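Side-chain contacts in lactate racemase (Thermoanaerobacterium thermosaccharolyticum, PDB 2YJG), which interconverts the D- and L-isomers of lactate, working as a homodimer with a nickel pincer cofactor derived from nicotinic acid mononucleotide: residues K44-N49 with F235-V240; I51-K54 with D58-E61. One frame throughout, in Å; residues are numbered along the deposited sequence.

Contact 1: residues K44-N49 with F235-V240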
ATOM      1  N   LYS A  44     -11.965  18.884 -13.217  1.00 18.46           N
ATOM      2  CA  LYS A  44     -13.185  18.499 -13.938  1.00 20.31           C
ATOM      3  C   LYS A  44     -13.449  19.383 -15.163  1.00 20.85           C
ATOM      4  O   LYS A  44     -13.840  18.894 -16.221  1.00 22.44           O
ATOM      5  CB  LYS A  44     -14.401  18.552 -13.021  1.00 21.31           C
ATOM      6  CG  LYS A  44     -14.529  17.457 -11.985  1.00 23.57           C
ATOM      7  CD  LYS A  44     -15.263  16.247 -12.576  1.00 29.87           C
ATOM      8  CE  LYS A  44     -16.700  16.551 -13.082  1.00 32.40           C
ATOM      9  NZ  LYS A  44     -17.130  15.958 -14.475  1.00 26.14           N
ATOM     10  N   ARG A  45     -13.234  20.684 -15.028  1.00 22.12           N
ATOM     11  CA  ARG A  45     -13.379  21.591 -16.168  1.00 23.11           C
ATOM     12  C   ARG A  45     -12.533  21.122 -17.341  1.00 21.72           C
ATOM     13  O   ARG A  45     -13.013  21.065 -18.472  1.00 21.41           O
ATOM     14  CB  ARG A  45     -13.004  23.047 -15.779  1.00 23.87           C
ATOM     15  CG  ARG A  45     -13.164  24.102 -16.885  1.00 27.83           C
ATOM     16  CD  ARG A  45     -12.666  25.506 -16.473  1.00 32.42           C
ATOM     17  NE  ARG A  45     -11.229  25.519 -16.194  1.00 38.23           N
ATOM     18  CZ  ARG A  45     -10.497  26.591 -15.874  1.00 41.36           C
ATOM     19  NH1 ARG A  45     -11.039  27.808 -15.816  1.00 42.96           N
ATOM     20  NH2 ARG A  45      -9.190  26.436 -15.630  1.00 41.39           N
ATOM     21  N   ALA A  46     -11.269  20.797 -17.073  1.00 20.13           N
ATOM     22  CA  ALA A  46     -10.384  20.262 -18.115  1.00 20.50           C
ATOM     23  C   ALA A  46     -10.963  19.027 -18.739  1.00 18.93           C
ATOM     24  O   ALA A  46     -11.003  18.894 -19.948  1.00 19.72           O
ATOM     25  CB  ALA A  46      -8.996  19.915 -17.534  1.00 19.32           C
ATOM     26  N   LEU A  47     -11.317  18.058 -17.896  1.00 19.89           N
ATOM     27  CA  LEU A  47     -11.859  16.799 -18.377  1.00 19.33           C
ATOM     28  C   LEU A  47     -13.162  17.030 -19.176  1.00 20.80           C
ATOM     29  O   LEU A  47     -13.398  16.366 -20.194  1.00 19.72           O
ATOM     30  CB  LEU A  47     -12.107  15.831 -17.221  1.00 19.82           C
ATOM     31  CG  LEU A  47     -10.825  15.315 -16.513  1.00 19.14           C
ATOM     32  CD1 LEU A  47     -11.246  14.535 -15.230  1.00 18.77           C
ATOM     33  CD2 LEU A  47      -9.918  14.495 -17.440  1.00 11.32           C
ATOM     34  N   GLU A  48     -13.977  17.979 -18.724  1.00 22.12           N
ATOM     35  CA  GLU A  48     -15.246  18.239 -19.407  1.00 23.25           C
ATOM     36  C   GLU A  48     -15.067  19.031 -20.745  1.00 24.17           C
ATOM     37  O   GLU A  48     -15.999  19.136 -21.548  1.00 25.02           O
ATOM     38  CB  GLU A  48     -16.185  18.967 -18.463  1.00 25.02           C
ATOM     39  CG  GLU A  48     -16.778  18.155 -17.235  1.00 25.85           C
ATOM     40  CD  GLU A  48     -17.365  19.059 -16.141  1.00 31.79           C
ATOM     41  OE1 GLU A  48     -17.679  20.251 -16.392  1.00 34.64           O
ATOM     42  OE2 GLU A  48     -17.532  18.599 -15.006  1.00 34.48           O
ATOM     43  N   ASN A  49     -13.847  19.529 -21.017  1.00 22.66           N
ATOM     44  CA  ASN A  49     -13.558  20.419 -22.140  1.00 23.36           C
ATOM     45  C   ASN A  49     -12.229  19.976 -22.761  1.00 22.76           C
ATOM     46  O   ASN A  49     -11.206  20.747 -22.735  1.00 22.77           O
ATOM     47  CB  ASN A  49     -13.500  21.863 -21.639  1.00 23.25           C
ATOM     48  CG  ASN A  49     -14.874  22.358 -21.128  1.00 26.58           C
ATOM     49  OD1 ASN A  49     -15.726  22.744 -21.930  1.00 27.95           O
ATOM     50  ND2 ASN A  49     -15.075  22.358 -19.797  1.00 22.63           N
ATOM     51  N   PHE A 235      -5.010  10.103 -24.655  1.00 18.11           N
ATOM     52  CA  PHE A 235      -5.569  11.159 -23.809  1.00 17.01           C
ATOM     53  C   PHE A 235      -4.575  11.442 -22.669  1.00 17.76           C
ATOM     54  O   PHE A 235      -3.996  10.491 -22.093  1.00 16.39           O
ATOM     55  CB  PHE A 235      -6.911  10.692 -23.229  1.00 16.76           C
ATOM     56  CG  PHE A 235      -7.710  11.754 -22.557  1.00 15.89           C
ATOM     57  CD1 PHE A 235      -7.541  12.037 -21.208  1.00 15.64           C
ATOM     58  CD2 PHE A 235      -8.696  12.433 -23.252  1.00 16.95           C
ATOM     59  CE1 PHE A 235      -8.313  13.002 -20.607  1.00 14.38           C
ATOM     60  CE2 PHE A 235      -9.441  13.362 -22.658  1.00 18.90           C
ATOM     61  CZ  PHE A 235      -9.281  13.624 -21.328  1.00 16.76           C
ATOM     62  N   ILE A 236      -4.419  12.739 -22.361  1.00 16.10           N
ATOM     63  CA  ILE A 236      -3.681  13.191 -21.179  1.00 14.44           C
ATOM     64  C   ILE A 236      -4.506  14.147 -20.282  1.00 13.85           C
ATOM     65  O   ILE A 236      -5.504  14.781 -20.744  1.00 15.31           O
ATOM     66  CB  ILE A 236      -2.338  13.827 -21.567  1.00 14.10           C
ATOM     67  CG1 ILE A 236      -2.543  15.233 -22.155  1.00 14.88           C
ATOM     68  CG2 ILE A 236      -1.511  12.860 -22.503  1.00 15.60           C
ATOM     69  CD1 ILE A 236      -1.189  16.036 -22.313  1.00 14.03           C
ATOM     70  N   LEU A 237      -4.141  14.209 -18.999  1.00 12.45           N
ATOM     71  CA  LEU A 237      -4.623  15.260 -18.080  1.00 13.12           C
ATOM     72  C   LEU A 237      -3.318  15.767 -17.532  1.00 13.81           C
ATOM     73  O   LEU A 237      -2.565  15.002 -16.922  1.00 14.88           O
ATOM     74  CB  LEU A 237      -5.518  14.714 -16.970  1.00 12.16           C
ATOM     75  CG  LEU A 237      -5.699  15.664 -15.783  1.00 16.45           C
ATOM     76  CD1 LEU A 237      -6.480  16.902 -16.235  1.00 12.42           C
ATOM     77  CD2 LEU A 237      -6.299  15.048 -14.540  1.00 18.57           C
ATOM     78  N   ASN A 238      -2.992  17.012 -17.816  1.00 13.87           N
ATOM     79  CA  ASN A 238      -1.782  17.627 -17.208  1.00 14.67           C
ATOM     80  C   ASN A 238      -2.172  18.870 -16.399  1.00 14.62           C
ATOM     81  O   ASN A 238      -2.914  19.700 -16.896  1.00 15.81           O
ATOM     82  CB  ASN A 238      -0.780  18.054 -18.279  1.00 15.44           C
ATOM     83  CG  ASN A 238       0.075  16.933 -18.807  1.00 16.88           C
ATOM     84  OD1 ASN A 238      -0.103  15.736 -18.518  1.00 19.35           O
ATOM     85  ND2 ASN A 238       1.012  17.322 -19.620  1.00 10.69           N
ATOM     86  N   VAL A 239      -1.670  18.979 -15.181  1.00 14.58           N
ATOM     87  CA  VAL A 239      -1.926  20.098 -14.323  1.00 14.89           C
ATOM     88  C   VAL A 239      -0.745  21.075 -14.323  1.00 14.75           C
ATOM     89  O   VAL A 239       0.371  20.762 -14.745  1.00 15.27           O
ATOM     90  CB  VAL A 239      -2.283  19.677 -12.889  1.00 14.24           C
ATOM     91  CG1 VAL A 239      -3.665  18.979 -12.813  1.00 15.20           C
ATOM     92  CG2 VAL A 239      -1.194  18.830 -12.229  1.00 13.61           C
ATOM     93  N   VAL A 240      -1.058  22.285 -13.910  1.00 15.21           N
ATOM     94  CA  VAL A 240      -0.067  23.293 -13.622  1.00 14.62           C
ATOM     95  C   VAL A 240      -0.272  23.579 -12.149  1.00 15.57           C
ATOM     96  O   VAL A 240      -1.385  23.800 -11.692  1.00 14.66           O
ATOM     97  CB  VAL A 240      -0.234  24.504 -14.455  1.00 14.45           C
ATOM     98  CG1 VAL A 240       0.770  25.560 -13.999  1.00 14.88           C
ATOM     99  CG2 VAL A 240      -0.048  24.165 -15.966  1.00  9.92           C
TER

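Contact 2: residues I51-K54 with D58-E61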
ATOM      1  N   ILE A  51      -9.204  19.098 -25.190  1.00 20.47           N
ATOM      2  CA  ILE A  51      -8.600  19.787 -26.310  1.00 21.21           C
ATOM      3  C   ILE A  51      -8.192  18.785 -27.379  1.00 22.09           C
ATOM      4  O   ILE A  51      -7.223  18.045 -27.217  1.00 23.71           O
ATOM      5  CB  ILE A  51      -7.363  20.611 -25.859  1.00 20.38           C
ATOM      6  CG1 ILE A  51      -7.770  21.696 -24.850  1.00 20.19           C
ATOM      7  CG2 ILE A  51      -6.637  21.185 -27.063  1.00 20.92           C
ATOM      8  CD1 ILE A  51      -6.655  21.966 -23.765  1.00 18.33           C
ATOM      9  N   GLY A  52      -8.906  18.739 -28.508  1.00 22.63           N
ATOM     10  CA  GLY A  52      -8.411  17.918 -29.623  1.00 22.81           C
ATOM     11  C   GLY A  52      -8.848  16.441 -29.634  1.00 24.11           C
ATOM     12  O   GLY A  52      -8.389  15.684 -30.472  1.00 26.92           O
ATOM     13  N   THR A  53      -9.689  16.051 -28.685  1.00 24.51           N
ATOM     14  CA  THR A  53     -10.285  14.696 -28.596  1.00 24.70           C
ATOM     15  C   THR A  53     -11.658  14.709 -27.997  1.00 23.96           C
ATOM     16  O   THR A  53     -12.108  15.692 -27.421  1.00 23.61           O
ATOM     17  CB  THR A  53      -9.482  13.686 -27.684  1.00 24.50           C
ATOM     18  OG1 THR A  53      -9.557  14.082 -26.293  1.00 23.10           O
ATOM     19  CG2 THR A  53      -8.101  13.574 -28.115  1.00 25.08           C
ATOM     20  N   LYS A  54     -12.334  13.566 -28.132  1.00 24.28           N
ATOM     21  CA  LYS A  54     -13.522  13.295 -27.377  1.00 24.75           C
ATOM     22  C   LYS A  54     -13.170  13.276 -25.885  1.00 23.79           C
ATOM     23  O   LYS A  54     -11.981  13.135 -25.504  1.00 23.28           O
ATOM     24  CB  LYS A  54     -14.098  11.915 -27.773  1.00 25.93           C
ATOM     25  CG  LYS A  54     -14.494  11.774 -29.266  1.00 29.86           C
ATOM     26  CD  LYS A  54     -15.117  10.371 -29.588  1.00 33.75           C
ATOM     27  CE  LYS A  54     -14.204   9.203 -29.167  1.00 35.64           C
ATOM     28  NZ  LYS A  54     -14.694   7.834 -29.529  1.00 36.56           N
ATOM     29  N   ASP A  58     -16.014   8.910 -23.256  1.00 20.91           N
ATOM     30  CA  ASP A  58     -16.357   8.379 -24.579  1.00 21.73           C
ATOM     31  C   ASP A  58     -15.268   7.530 -25.159  1.00 22.46           C
ATOM     32  O   ASP A  58     -15.530   6.465 -25.724  1.00 21.95           O
ATOM     33  CB  ASP A  58     -16.724   9.523 -25.519  1.00 22.74           C
ATOM     34  CG  ASP A  58     -18.008  10.192 -25.108  1.00 26.23           C
ATOM     35  OD1 ASP A  58     -18.877   9.498 -24.560  1.00 29.60           O
ATOM     36  OD2 ASP A  58     -18.149  11.425 -25.328  1.00 35.82           O
ATOM     37  N   LEU A  59     -14.021   7.952 -24.984  1.00 21.58           N
ATOM     38  CA  LEU A  59     -12.917   7.121 -25.413  1.00 21.39           C
ATOM     39  C   LEU A  59     -12.811   5.767 -24.708  1.00 21.68           C
ATOM     40  O   LEU A  59     -12.334   4.777 -25.305  1.00 21.75           O
ATOM     41  CB  LEU A  59     -11.596   7.868 -25.166  1.00 22.11           C
ATOM     42  CG  LEU A  59     -11.297   9.075 -26.034  1.00 23.56           C
ATOM     43  CD1 LEU A  59      -9.934   9.705 -25.596  1.00 20.41           C
ATOM     44  CD2 LEU A  59     -11.257   8.750 -27.545  1.00 26.19           C
ATOM     45  N   ALA A  60     -13.212   5.743 -23.427  1.00 19.90           N
ATOM     46  CA  ALA A  60     -13.097   4.567 -22.573  1.00 19.94           C
ATOM     47  C   ALA A  60     -14.293   3.600 -22.727  1.00 21.16           C
ATOM     48  O   ALA A  60     -14.274   2.475 -22.220  1.00 20.82           O
ATOM     49  CB  ALA A  60     -13.052   5.030 -21.117  1.00 18.68           C
ATOM     50  N   GLU A  61     -15.369   4.086 -23.313  1.00 22.55           N
ATOM     51  CA  GLU A  61     -16.559   3.248 -23.509  1.00 23.56           C
ATOM     52  C   GLU A  61     -16.241   2.003 -24.340  1.00 24.47           C
ATOM     53  O   GLU A  61     -15.661   2.102 -25.440  1.00 25.36           O
ATOM     54  CB  GLU A  61     -17.675   4.076 -24.169  1.00 24.04           C
ATOM     55  CG  GLU A  61     -19.052   3.398 -24.194  1.00 26.33           C
ATOM     56  CD  GLU A  61     -20.175   4.276 -24.660  1.00 31.05           C
ATOM     57  OE1 GLU A  61     -19.936   5.260 -25.391  1.00 36.13           O
ATOM     58  OE2 GLU A  61     -21.322   3.972 -24.303  1.00 32.74           O
TER

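Contact 1: residues K44-N49 with F235-V240
L47 extends one branch to the edge of the F235 ring: its CD2 lies 3.9 Å from F235 CE1, near the plane of the ring rather than over a face. The two side chains cross at about a right angle, and the methyl meets the CE1-CZ edge. L237 receives the same helix a little further along the strand. Its CD1 is 4.1 Å from A46 CB and 4.4 Å from L47 CD2, a methyl resting against two successive helix residues. All four residues are buried, and no hydrogen bond crosses the interface. The torsion of L237 (chi1 163°) places CG opposite the backbone N, and its CB already points at the helix; L47 starts less directly, and its branch end makes the approach. This is a helix laid on a sheet in an alpha/beta domain, helix 39-48 against strand 233-241; the axes of 44-48 and 235-240 run roughly antiparallel (149°), 9.5 Å apart at their closest. The strand belongs to a mixed sheet of Rossmann-like order, hydrogen-bonded to A167 and G169 on one side and to F251 and G253 on the other. Helix 79-91 adds L86, which touches both L47 and L237, while I236, whose CB points away from helix 39-48, packs on A258 and H259 of helix 257-270. Farther out, K44 NZ forms a salt bridge with E48 OE2 at 2.7 Å, and N49 ND2 donates to R45 O at 2.8 Å (N-H...O 162°), R45 O lying close to the amide plane of N49.

Contact 2: residues I51-K54 with D58-E61
K54 crosses L59 obliquely, side chain over side chain, and CE is the carbon that touches, 3.4 Å from L59 CD2 and tighter than carbon atoms usually pack. The setting is the loop between helix 39-48 and the short helix 56-59 in the N-terminal domain, where the lysine reaches forward over the helix that follows. A bend at chi3 (-55°) in an otherwise largely extended tail brings CE to the leucine and leaves NZ 4.1 Å from both L59 CD2 and D58 O. L59 answers with both branches. While CD2 takes the lysine, CD1 faces the backbone, 4.0 Å from K54 O, and stands 4.4 Å from T53 OG1. Cutting L59 back to an alanine would take away both methyls, and is likely to leave K54 CE without its leucine partner and a gap beside T53 and the ring of F235, which L59 also touches. D58 meets the loop at the root of its side chain, CB to CB 4.2 Å from K54. The opposite charges of the two residues do not pair, however: K54 NZ stays 6.5 Å from D58 OD2, whereas D58 OD1 is held in a salt bridge by K93. Any attraction between the lysine and this carboxylate is therefore likely to be a diffuse one. Past L59, A60 O accepts from N94 ND2, and E61 N makes a weak bond to D58 O. On the loop side, I51 is paired through its backbone with A252 and H254. Within the loop, T53 OG1 donates to the K54 carbonyl O at 2.7 Å, with the hydroxyl oxygen tilted 27° from the carbonyl plane.

In the fold
The two contacts meet at one phenyl ring, a case of neighbouring packing units sharing a residue. The centres of contact 1 and contact 2 lie about 11 Å apart. F235, a strand residue of contact 1, also meets contact 2 through CD2 and CE2: F235 CD2 is 3.6 Å from T53 OG1 and 3.8 Å from L59 CD1, while F235 CE2 lies 3.8 Å from K54 O. Residues 51-54 and 58-61 both fall in the chain between the halves of contact 1, and L47 and L59 both pack on F235. Contact 1 is buried, contact 2 at the surface; both lie away from the magnesium site and from the cofactor and substrate sites inferred from relatives.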